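Local coordinates for protein putative acetamidase/formamidase (Yersinia enterocolitica subsp. palearctica serotype O:3, PDB 5UBU) that probably hydrolyses carbon-nitrogen bonds other than peptide bonds in linear amides, at residues D100-I106 against S203-V209; H125-L129 against N313-P317; T263-I267 against D283-L288. One frame throughout, in Å; residues are numbered along the deposited sequence.

In the fold
From the N terminus, the chain first lays down residues 100-106, then passes through the loop at 125-129 before strand 203-208 returns to close contact 1; its 96 intervening residues include no helix. Contact 3 is a short closure: strand 263-270 turns into helix 273-291, which folds back on it. Contact 2 closes last, when residues 313-317 meet the early loop, so it crosses contact 1 and encloses contact 3 whole. Contacts 1 and 3 share the large mixed sheet, with nearest atoms about 5 Å apart. Contact 2, its centre about 26 Å from that of contact 1, joins two loops on the other side of the chain's centre, near a bound sodium ion.

Contact 1 of 3, residues D100-I106 against S203-V209; sequences DVIAVYI and SITYLPV
Val104 O is gripped by two donors: Thr205 N at 2.9 Å, and a water whose own oxygen is 3.0 Å from Val104 O. The same water donates to Ser203 OG and is hydrogen-bonded to Thr205 OG1, so one solvent molecule links the hydroxyls of Ser203 and Thr205 to the carbonyl of Val104 on the other segment. Ser203 OG can join because it sits between its backbone N and carbonyl carbon (chi1 72°); it is also bonded to Gly200 O.

The rest is regular antiparallel pairing. Val104 N gives a bond of 2.8 Å to Thr205 O, and Ile102 and Leu207, the next hydrogen-bonded pair along the strands, exchange a matching pair of bonds. Ile106 N donates to Ser203 O at one end, while Val209 N reaches Asp100 O at the other. These are inner strands of the nine-stranded mixed sheet: 101-111 runs between 203-208 and 239-248, antiparallel to both.

On the face of Val101, Ala103 and Tyr105, covered in part by helix 11-15, the tyrosine rings of the two strands do different work. Tyr206 lays CE1 3.7 Å from Ala103 CB, while its CB meets Val101 CG1 at the same separation; its hydroxyl is held by Glu259. Tyr105, with CG trans to the backbone N (chi1 170°), brings CD1 to 3.6 Å from Ile204 CG1. The face of Ile102, Val104, Thr205 and Leu207 looks instead at strand 169-175, through Leu173 and Val175. Beyond the last bridge, Val209 CG2 slants across Ile102 CG1 at 3.6 Å.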
loop_
_atom_site.group_PDB
_atom_site.type_symbol
_atom_site.label_atom_id
_atom_site.label_comp_id
_atom_site.label_asym_id
_atom_site.label_seq_id
_atom_site.Cartn_x
_atom_site.Cartn_y
_atom_site.Cartn_z
ATOM N N ASP B 100 26.585 -15.453 -10.824
ATOM C CA ASP B 100 27.066 -14.633 -11.942
ATOM C C ASP B 100 26.013 -13.603 -12.328
ATOM O O ASP B 100 24.941 -13.520 -11.710
ATOM C CB ASP B 100 27.419 -15.502 -13.169
ATOM C CG ASP B 100 28.615 -16.421 -12.922
ATOM O OD1 ASP B 100 29.329 -16.216 -11.918
ATOM O OD2 ASP B 100 28.857 -17.331 -13.751
ATOM N N VAL B 101 26.342 -12.808 -13.342
ATOM C CA VAL B 101 25.453 -11.779 -13.842
ATOM C C VAL B 101 25.510 -11.738 -15.359
ATOM O O VAL B 101 26.596 -11.793 -15.945
ATOM C CB VAL B 101 25.855 -10.394 -13.300
ATOM C CG1 VAL B 101 25.062 -9.284 -13.969
ATOM C CG2 VAL B 101 25.659 -10.339 -11.795
ATOM N N ILE B 102 24.339 -11.655 -15.989
ATOM C CA ILE B 102 24.255 -11.547 -17.433
ATOM C C ILE B 102 24.154 -10.062 -17.741
ATOM O O ILE B 102 23.304 -9.375 -17.185
ATOM C CB ILE B 102 22.996 -12.225 -17.994
ATOM C CG1 ILE B 102 22.975 -13.715 -17.656
ATOM C CG2 ILE B 102 22.901 -12.017 -19.504
ATOM C CD1 ILE B 102 24.126 -14.517 -18.243
ATOM N N ALA B 103 25.031 -9.569 -18.610
ATOM C CA ALA B 103 25.008 -8.172 -19.020
ATOM C C ALA B 103 24.370 -8.148 -20.399
ATOM O O ALA B 103 24.852 -8.816 -21.309
ATOM C CB ALA B 103 26.415 -7.599 -19.067
ATOM N N VAL B 104 23.286 -7.393 -20.551
ATOM C CA VAL B 104 22.595 -7.313 -21.835
ATOM C C VAL B 104 22.648 -5.889 -22.361
ATOM O O VAL B 104 21.972 -4.999 -21.844
ATOM C CB VAL B 104 21.120 -7.755 -21.717
ATOM C CG1 VAL B 104 20.433 -7.692 -23.078
ATOM C CG2 VAL B 104 21.030 -9.159 -21.138
ATOM N N TYR B 105 23.468 -5.674 -23.383
ATOM C CA TYR B 105 23.590 -4.363 -24.006
ATOM C C TYR B 105 22.714 -4.320 -25.246
ATOM O O TYR B 105 22.906 -5.101 -26.158
ATOM C CB TYR B 105 25.051 -4.037 -24.351
ATOM C CG TYR B 105 25.195 -2.803 -25.204
ATOM C CD1 TYR B 105 24.785 -1.564 -24.731
ATOM C CD2 TYR B 105 25.765 -2.864 -26.475
ATOM C CE1 TYR B 105 24.891 -0.419 -25.511
ATOM C CE2 TYR B 105 25.890 -1.717 -27.259
ATOM C CZ TYR B 105 25.446 -0.502 -26.768
ATOM O OH TYR B 105 25.552 0.639 -27.521
ATOM N N ILE B 106 21.743 -3.414 -25.267
ATOM C CA ILE B 106 20.851 -3.280 -26.416
ATOM C C ILE B 106 21.506 -2.310 -27.403
ATOM O O ILE B 106 21.766 -1.156 -27.063
ATOM C CB ILE B 106 19.457 -2.781 -25.993
ATOM C CG1 ILE B 106 18.857 -3.723 -24.931
ATOM C CG2 ILE B 106 18.545 -2.686 -27.210
ATOM C CD1 ILE B 106 17.546 -3.244 -24.336
ATOM N N SER B 203 21.686 1.105 -23.506
ATOM C CA SER B 203 21.617 0.704 -22.104
ATOM C C SER B 203 22.169 -0.707 -21.940
ATOM O O SER B 203 22.096 -1.518 -22.856
ATOM C CB SER B 203 20.174 0.724 -21.596
ATOM O OG SER B 203 19.395 -0.344 -22.141
ATOM N N ILE B 204 22.706 -0.980 -20.754
ATOM C CA ILE B 204 23.246 -2.286 -20.400
ATOM C C ILE B 204 22.487 -2.702 -19.160
ATOM O O ILE B 204 22.551 -2.008 -18.157
ATOM C CB ILE B 204 24.751 -2.236 -20.057
ATOM C CG1 ILE B 204 25.556 -1.599 -21.194
ATOM C CG2 ILE B 204 25.272 -3.643 -19.766
ATOM C CD1 ILE B 204 27.032 -1.392 -20.872
ATOM N N THR B 205 21.766 -3.814 -19.225
ATOM C CA THR B 205 21.010 -4.300 -18.069
ATOM C C THR B 205 21.759 -5.492 -17.457
ATOM O O THR B 205 22.189 -6.401 -18.177
ATOM C CB THR B 205 19.573 -4.711 -18.455
ATOM O OG1 THR B 205 18.890 -3.594 -19.027
ATOM C CG2 THR B 205 18.795 -5.181 -17.241
ATOM N N TYR B 206 21.914 -5.467 -16.130
ATOM C CA TYR B 206 22.599 -6.526 -15.383
ATOM C C TYR B 206 21.565 -7.368 -14.646
ATOM O O TYR B 206 20.815 -6.843 -13.839
ATOM C CB TYR B 206 23.603 -5.915 -14.413
ATOM C CG TYR B 206 24.638 -5.059 -15.114
ATOM C CD1 TYR B 206 25.635 -5.641 -15.888
ATOM C CD2 TYR B 206 24.630 -3.675 -14.998
ATOM C CE1 TYR B 206 26.587 -4.871 -16.541
ATOM C CE2 TYR B 206 25.582 -2.896 -15.644
ATOM C CZ TYR B 206 26.561 -3.502 -16.416
ATOM O OH TYR B 206 27.514 -2.754 -17.061
ATOM N N LEU B 207 21.530 -8.666 -14.939
ATOM C CA LEU B 207 20.561 -9.596 -14.346
ATOM C C LEU B 207 21.259 -10.710 -13.554
ATOM O O LEU B 207 22.182 -11.338 -14.065
ATOM C CB LEU B 207 19.728 -10.225 -15.462
ATOM C CG LEU B 207 18.888 -9.244 -16.297
ATOM C CD1 LEU B 207 18.319 -9.909 -17.546
ATOM C CD2 LEU B 207 17.767 -8.646 -15.455
ATOM N N PRO B 208 20.788 -10.996 -12.323
ATOM C CA PRO B 208 21.439 -12.010 -11.517
ATOM C C PRO B 208 21.102 -13.438 -11.927
ATOM O O PRO B 208 19.936 -13.818 -11.939
ATOM C CB PRO B 208 20.910 -11.737 -10.104
ATOM C CG PRO B 208 19.706 -10.877 -10.263
ATOM C CD PRO B 208 19.510 -10.589 -11.721
ATOM N N VAL B 209 22.138 -14.220 -12.215
ATOM C CA VAL B 209 21.968 -15.604 -12.608
ATOM C C VAL B 209 21.649 -16.467 -11.393
ATOM O O VAL B 209 22.290 -16.340 -10.351
ATOM C CB VAL B 209 23.245 -16.160 -13.283
ATOM C CG1 VAL B 209 23.064 -17.629 -13.672
ATOM C CG2 VAL B 209 23.594 -15.343 -14.516
HETATM O O HOH W 1 19.512 -3.311 -21.532
#

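Contact 2 of 3, residues H125-L129 against N313-P317; sequences HFGGL and NMVDP
Phe126 turns the edge of its ring to Asp316: CZ lies 3.7 Å from OD1, which is near the ring plane, and ring and carboxylate are tilted 31° from each other. The arrangement joins two irregular loops, and the second is shaped by an Asx turn at Asn313. Its OD1 takes Val315 N at 3.2 Å, in the carbonyl plane on a lone pair, and Asp316 N at 3.1 Å from well above that plane. This double grip fixes the bend that presents Val315 to the glycines, while Asn313 ND2 is bonded to Met194 O.

Val315 is directed toward the opposite loop. With CG1 trans to its carbonyl carbon (chi1 -57°), this methyl rests against the Gly127-Gly128 peptide, 3.3 Å from Gly128 N, while CG2 lies 4.3 Å from Phe126 CZ. The backbone of Gly127 takes angles that suit a residue without a side chain. The phenyl ring also passes Val315 O, 3.6 Å from CE1.

The side chain of Asp316 lies about 4 Å from a bound sodium ion. Gly128 O accepts from Arg278 NE of the second subunit, which places the loop at a subunit boundary. Met314, a selenomethionine with its chain bent, brings CE to 3.7 Å from that same Gly128 O.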
loop_
_atom_site.group_PDB
_atom_site.type_symbol
_atom_site.label_atom_id
_atom_site.label_comp_id
_atom_site.label_asym_id
_atom_site.label_seq_id
_atom_site.Cartn_x
_atom_site.Cartn_y
_atom_site.Cartn_z
ATOM N N HIS B 125 -10.438 -4.415 -16.979
ATOM C CA HIS B 125 -9.908 -4.890 -15.702
ATOM C C HIS B 125 -8.376 -4.929 -15.649
ATOM O O HIS B 125 -7.787 -5.726 -14.911
ATOM C CB HIS B 125 -10.512 -6.252 -15.337
ATOM C CG HIS B 125 -12.006 -6.266 -15.390
ATOM N ND1 HIS B 125 -12.792 -5.672 -14.420
ATOM C CD2 HIS B 125 -12.860 -6.796 -16.299
ATOM C CE1 HIS B 125 -14.066 -5.835 -14.730
ATOM N NE2 HIS B 125 -14.135 -6.519 -15.860
ATOM N N PHE B 126 -7.742 -4.053 -16.425
ATOM C CA PHE B 126 -6.287 -3.968 -16.460
ATOM C C PHE B 126 -5.851 -2.542 -16.798
ATOM O O PHE B 126 -6.268 -1.983 -17.797
ATOM C CB PHE B 126 -5.723 -4.971 -17.449
ATOM C CG PHE B 126 -4.221 -5.040 -17.446
ATOM C CD1 PHE B 126 -3.543 -5.706 -16.421
ATOM C CD2 PHE B 126 -3.479 -4.458 -18.468
ATOM C CE1 PHE B 126 -2.162 -5.775 -16.416
ATOM C CE2 PHE B 126 -2.094 -4.534 -18.470
ATOM C CZ PHE B 126 -1.431 -5.191 -17.442
ATOM N N GLY B 127 -5.026 -1.962 -15.932
ATOM C CA GLY B 127 -4.532 -0.605 -16.098
ATOM C C GLY B 127 -4.317 0.076 -14.760
ATOM O O GLY B 127 -4.688 -0.447 -13.706
ATOM N N GLY B 128 -3.739 1.270 -14.814
ATOM C CA GLY B 128 -3.438 2.054 -13.626
ATOM C C GLY B 128 -4.599 2.804 -13.018
ATOM O O GLY B 128 -4.653 2.942 -11.802
ATOM N N LEU B 129 -5.519 3.294 -13.854
ATOM C CA LEU B 129 -6.690 4.068 -13.383
ATOM C C LEU B 129 -8.015 3.315 -13.509
ATOM O O LEU B 129 -9.050 3.888 -13.886
ATOM C CB LEU B 129 -6.764 5.414 -14.120
ATOM C CG LEU B 129 -5.545 6.336 -13.992
ATOM C CD1 LEU B 129 -5.779 7.622 -14.772
ATOM C CD2 LEU B 129 -5.231 6.670 -12.544
ATOM N N ASN B 313 6.481 0.783 -14.367
ATOM C CA ASN B 313 5.088 0.417 -14.583
ATOM C C ASN B 313 4.355 0.507 -13.271
ATOM O O ASN B 313 4.955 0.395 -12.211
ATOM C CB ASN B 313 4.984 -1.014 -15.157
ATOM C CG ASN B 313 5.009 -2.100 -14.090
ATOM O OD1 ASN B 313 4.029 -2.294 -13.370
ATOM N ND2 ASN B 313 6.083 -2.883 -14.054
HETATM N N MSE B 314 3.057 0.736 -13.337
HETATM C CA MSE B 314 2.258 0.768 -12.120
HETATM C C MSE B 314 0.965 0.068 -12.480
HETATM O O MSE B 314 -0.090 0.380 -11.957
HETATM C CB MSE B 314 2.285 2.169 -11.517
HETATM C CG MSE B 314 1.192 3.180 -11.808
HETATM SE SE MSE B 314 0.574 3.870 -10.077
HETATM C CE MSE B 314 -1.302 3.324 -10.285
ATOM N N VAL B 315 1.080 -0.938 -13.347
ATOM C CA VAL B 315 -0.064 -1.701 -13.837
ATOM C C VAL B 315 0.082 -3.228 -13.733
ATOM O O VAL B 315 -0.901 -3.945 -13.556
ATOM C CB VAL B 315 -0.373 -1.325 -15.312
ATOM C CG1 VAL B 315 -0.636 0.172 -15.432
ATOM C CG2 VAL B 315 0.752 -1.714 -16.262
ATOM N N ASP B 316 1.309 -3.719 -13.833
ATOM C CA ASP B 316 1.574 -5.157 -13.803
ATOM C C ASP B 316 1.404 -5.742 -12.386
ATOM O O ASP B 316 1.329 -4.981 -11.421
ATOM C CB ASP B 316 2.988 -5.380 -14.363
ATOM C CG ASP B 316 3.137 -4.857 -15.807
ATOM O OD1 ASP B 316 2.213 -5.075 -16.638
ATOM O OD2 ASP B 316 4.189 -4.259 -16.119
ATOM N N PRO B 317 1.326 -7.090 -12.254
ATOM C CA PRO B 317 1.163 -7.744 -10.936
ATOM C C PRO B 317 2.055 -7.158 -9.835
ATOM O O PRO B 317 1.699 -7.200 -8.659
ATOM C CB PRO B 317 1.510 -9.196 -11.232
ATOM C CG PRO B 317 1.026 -9.380 -12.630
ATOM C CD PRO B 317 1.331 -8.089 -13.339
HETATM O O HOH W 2 -3.316 -3.246 -13.435
#

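Contact 3 of 3, residues T263-I267 against D283-L288; sequences TIMSI and DLIYWL
Trp287 offers one face of its indole to Ile264 and its rim to the strand backbone. Ile264 CD1 sits over the six-membered ring, 4.0 Å from its centroid and 10° off the normal, a CH-pi contact. At the edge, near the ring plane, Met265 O lies 3.5 Å from CZ3 and Ser266 OG 3.6 Å from CE3. The methyl gets over the ring because Ile264 CG1 lies between the backbone N and the carbonyl carbon (chi1 67°); from there CD1 also touches Leu284 CD1 at 4.0 Å and, less closely, Leu288 CD2.

The other flat group is the carboxylate of Asp283. Ser266 OG donates to its OD2 over 2.8 Å, meeting the oxygen on its anti side, 23° out of the carboxylate plane. Strand and helix here are consecutive elements of the chain: helix 273-291 packs back on strand 263-270, an inner strand of the large sheet, their local axes 8.1 Å apart. Asp283 and Trp287, one helical turn apart and both with CG trans to the backbone N, reach the strand together.

Arg257 on the neighbouring strand 257-260 forms a salt bridge to Asp283 OD2 and a cation-pi contact with Trp287. That oxygen is therefore shared by a hydroxyl and a guanidinium group, which would favour a charged carboxylate. Leu284 packs its CB 3.7 Å from Ser266 OG and turns to Leu303 of helix 296-306.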
loop_
_atom_site.group_PDB
_atom_site.type_symbol
_atom_site.label_atom_id
_atom_site.label_comp_id
_atom_site.label_asym_id
_atom_site.label_seq_id
_atom_site.Cartn_x
_atom_site.Cartn_y
_atom_site.Cartn_z
ATOM N N THR B 263 23.918 7.485 -16.279
ATOM C CA THR B 263 23.595 6.990 -14.922
ATOM C C THR B 263 23.727 5.490 -14.685
ATOM O O THR B 263 23.950 4.709 -15.605
ATOM C CB THR B 263 22.098 7.279 -14.583
ATOM O OG1 THR B 263 21.248 6.423 -15.358
ATOM C CG2 THR B 263 21.728 8.730 -14.846
ATOM N N ILE B 264 23.588 5.129 -13.412
ATOM C CA ILE B 264 23.529 3.743 -12.965
ATOM C C ILE B 264 22.153 3.701 -12.280
ATOM O O ILE B 264 21.679 4.731 -11.792
ATOM C CB ILE B 264 24.670 3.323 -12.004
ATOM C CG1 ILE B 264 24.578 4.033 -10.653
ATOM C CG2 ILE B 264 26.020 3.557 -12.659
ATOM C CD1 ILE B 264 25.589 3.539 -9.653
HETATM N N MSE B 265 21.517 2.531 -12.248
HETATM C CA MSE B 265 20.196 2.411 -11.652
HETATM C C MSE B 265 19.923 1.060 -11.077
HETATM O O MSE B 265 20.328 0.057 -11.640
HETATM C CB MSE B 265 19.197 2.688 -12.788
HETATM C CG MSE B 265 17.709 2.567 -12.403
HETATM SE SE MSE B 265 16.558 2.329 -14.008
HETATM C CE MSE B 265 16.565 4.212 -14.544
ATOM N N SER B 266 19.250 1.035 -9.929
ATOM C CA SER B 266 18.837 -0.209 -9.282
ATOM C C SER B 266 17.340 -0.313 -9.538
ATOM O O SER B 266 16.597 0.640 -9.286
ATOM C CB SER B 266 19.131 -0.198 -7.792
ATOM O OG SER B 266 20.522 -0.244 -7.544
ATOM N N ILE B 267 16.901 -1.467 -10.030
ATOM C CA ILE B 267 15.498 -1.682 -10.379
ATOM C C ILE B 267 14.789 -2.628 -9.422
ATOM O O ILE B 267 15.060 -3.815 -9.415
ATOM C CB ILE B 267 15.395 -2.235 -11.814
ATOM C CG1 ILE B 267 16.104 -1.278 -12.789
ATOM C CG2 ILE B 267 13.935 -2.440 -12.212
ATOM C CD1 ILE B 267 16.220 -1.789 -14.209
ATOM N N ASP B 283 19.004 -0.914 -2.674
ATOM C CA ASP B 283 19.938 -1.654 -3.521
ATOM C C ASP B 283 21.000 -0.707 -4.058
ATOM O O ASP B 283 22.170 -1.075 -4.132
ATOM C CB ASP B 283 19.248 -2.313 -4.705
ATOM C CG ASP B 283 20.198 -3.189 -5.504
ATOM O OD1 ASP B 283 20.632 -4.222 -4.959
ATOM O OD2 ASP B 283 20.495 -2.862 -6.677
ATOM N N LEU B 284 20.579 0.500 -4.443
ATOM C CA LEU B 284 21.507 1.501 -4.957
ATOM C C LEU B 284 22.543 1.840 -3.883
ATOM O O LEU B 284 23.743 1.875 -4.160
ATOM C CB LEU B 284 20.759 2.759 -5.413
ATOM C CG LEU B 284 21.594 3.887 -6.024
ATOM C CD1 LEU B 284 22.415 3.378 -7.194
ATOM C CD2 LEU B 284 20.687 5.011 -6.470
ATOM N N ILE B 285 22.071 2.055 -2.655
ATOM C CA ILE B 285 22.952 2.362 -1.521
ATOM C C ILE B 285 23.958 1.233 -1.301
ATOM O O ILE B 285 25.136 1.495 -1.081
ATOM C CB ILE B 285 22.149 2.645 -0.230
ATOM C CG1 ILE B 285 21.375 3.956 -0.393
ATOM C CG2 ILE B 285 23.077 2.775 0.971
ATOM C CD1 ILE B 285 20.393 4.243 0.721
ATOM N N TYR B 286 23.504 -0.016 -1.369
ATOM C CA TYR B 286 24.428 -1.130 -1.182
ATOM C C TYR B 286 25.453 -1.214 -2.329
ATOM O O TYR B 286 26.608 -1.625 -2.123
ATOM C CB TYR B 286 23.717 -2.472 -1.016
ATOM C CG TYR B 286 22.869 -2.635 0.229
ATOM C CD1 TYR B 286 23.148 -1.939 1.414
ATOM C CD2 TYR B 286 21.888 -3.623 0.279
ATOM C CE1 TYR B 286 22.379 -2.139 2.557
ATOM C CE2 TYR B 286 21.142 -3.839 1.429
ATOM C CZ TYR B 286 21.394 -3.100 2.564
ATOM O OH TYR B 286 20.644 -3.316 3.699
ATOM N N TRP B 287 25.016 -0.815 -3.520
ATOM C CA TRP B 287 25.865 -0.812 -4.701
ATOM C C TRP B 287 26.936 0.267 -4.561
ATOM O O TRP B 287 28.115 0.019 -4.838
ATOM C CB TRP B 287 24.992 -0.631 -5.951
ATOM C CG TRP B 287 25.678 -0.744 -7.276
ATOM C CD1 TRP B 287 26.905 -1.294 -7.537
ATOM C CD2 TRP B 287 25.076 -0.512 -8.551
ATOM N NE1 TRP B 287 27.148 -1.297 -8.882
ATOM C CE2 TRP B 287 26.035 -0.839 -9.532
ATOM C CE3 TRP B 287 23.831 -0.013 -8.959
ATOM C CZ2 TRP B 287 25.796 -0.683 -10.895
ATOM C CZ3 TRP B 287 23.589 0.143 -10.315
ATOM C CH2 TRP B 287 24.568 -0.197 -11.267
ATOM N N LEU B 288 26.533 1.447 -4.087
ATOM C CA LEU B 288 27.461 2.557 -3.882
ATOM C C LEU B 288 28.513 2.224 -2.816
ATOM O O LEU B 288 29.676 2.611 -2.953
ATOM C CB LEU B 288 26.701 3.835 -3.516
ATOM C CG LEU B 288 25.773 4.387 -4.603
ATOM C CD1 LEU B 288 24.917 5.520 -4.073
ATOM C CD2 LEU B 288 26.559 4.837 -5.822
#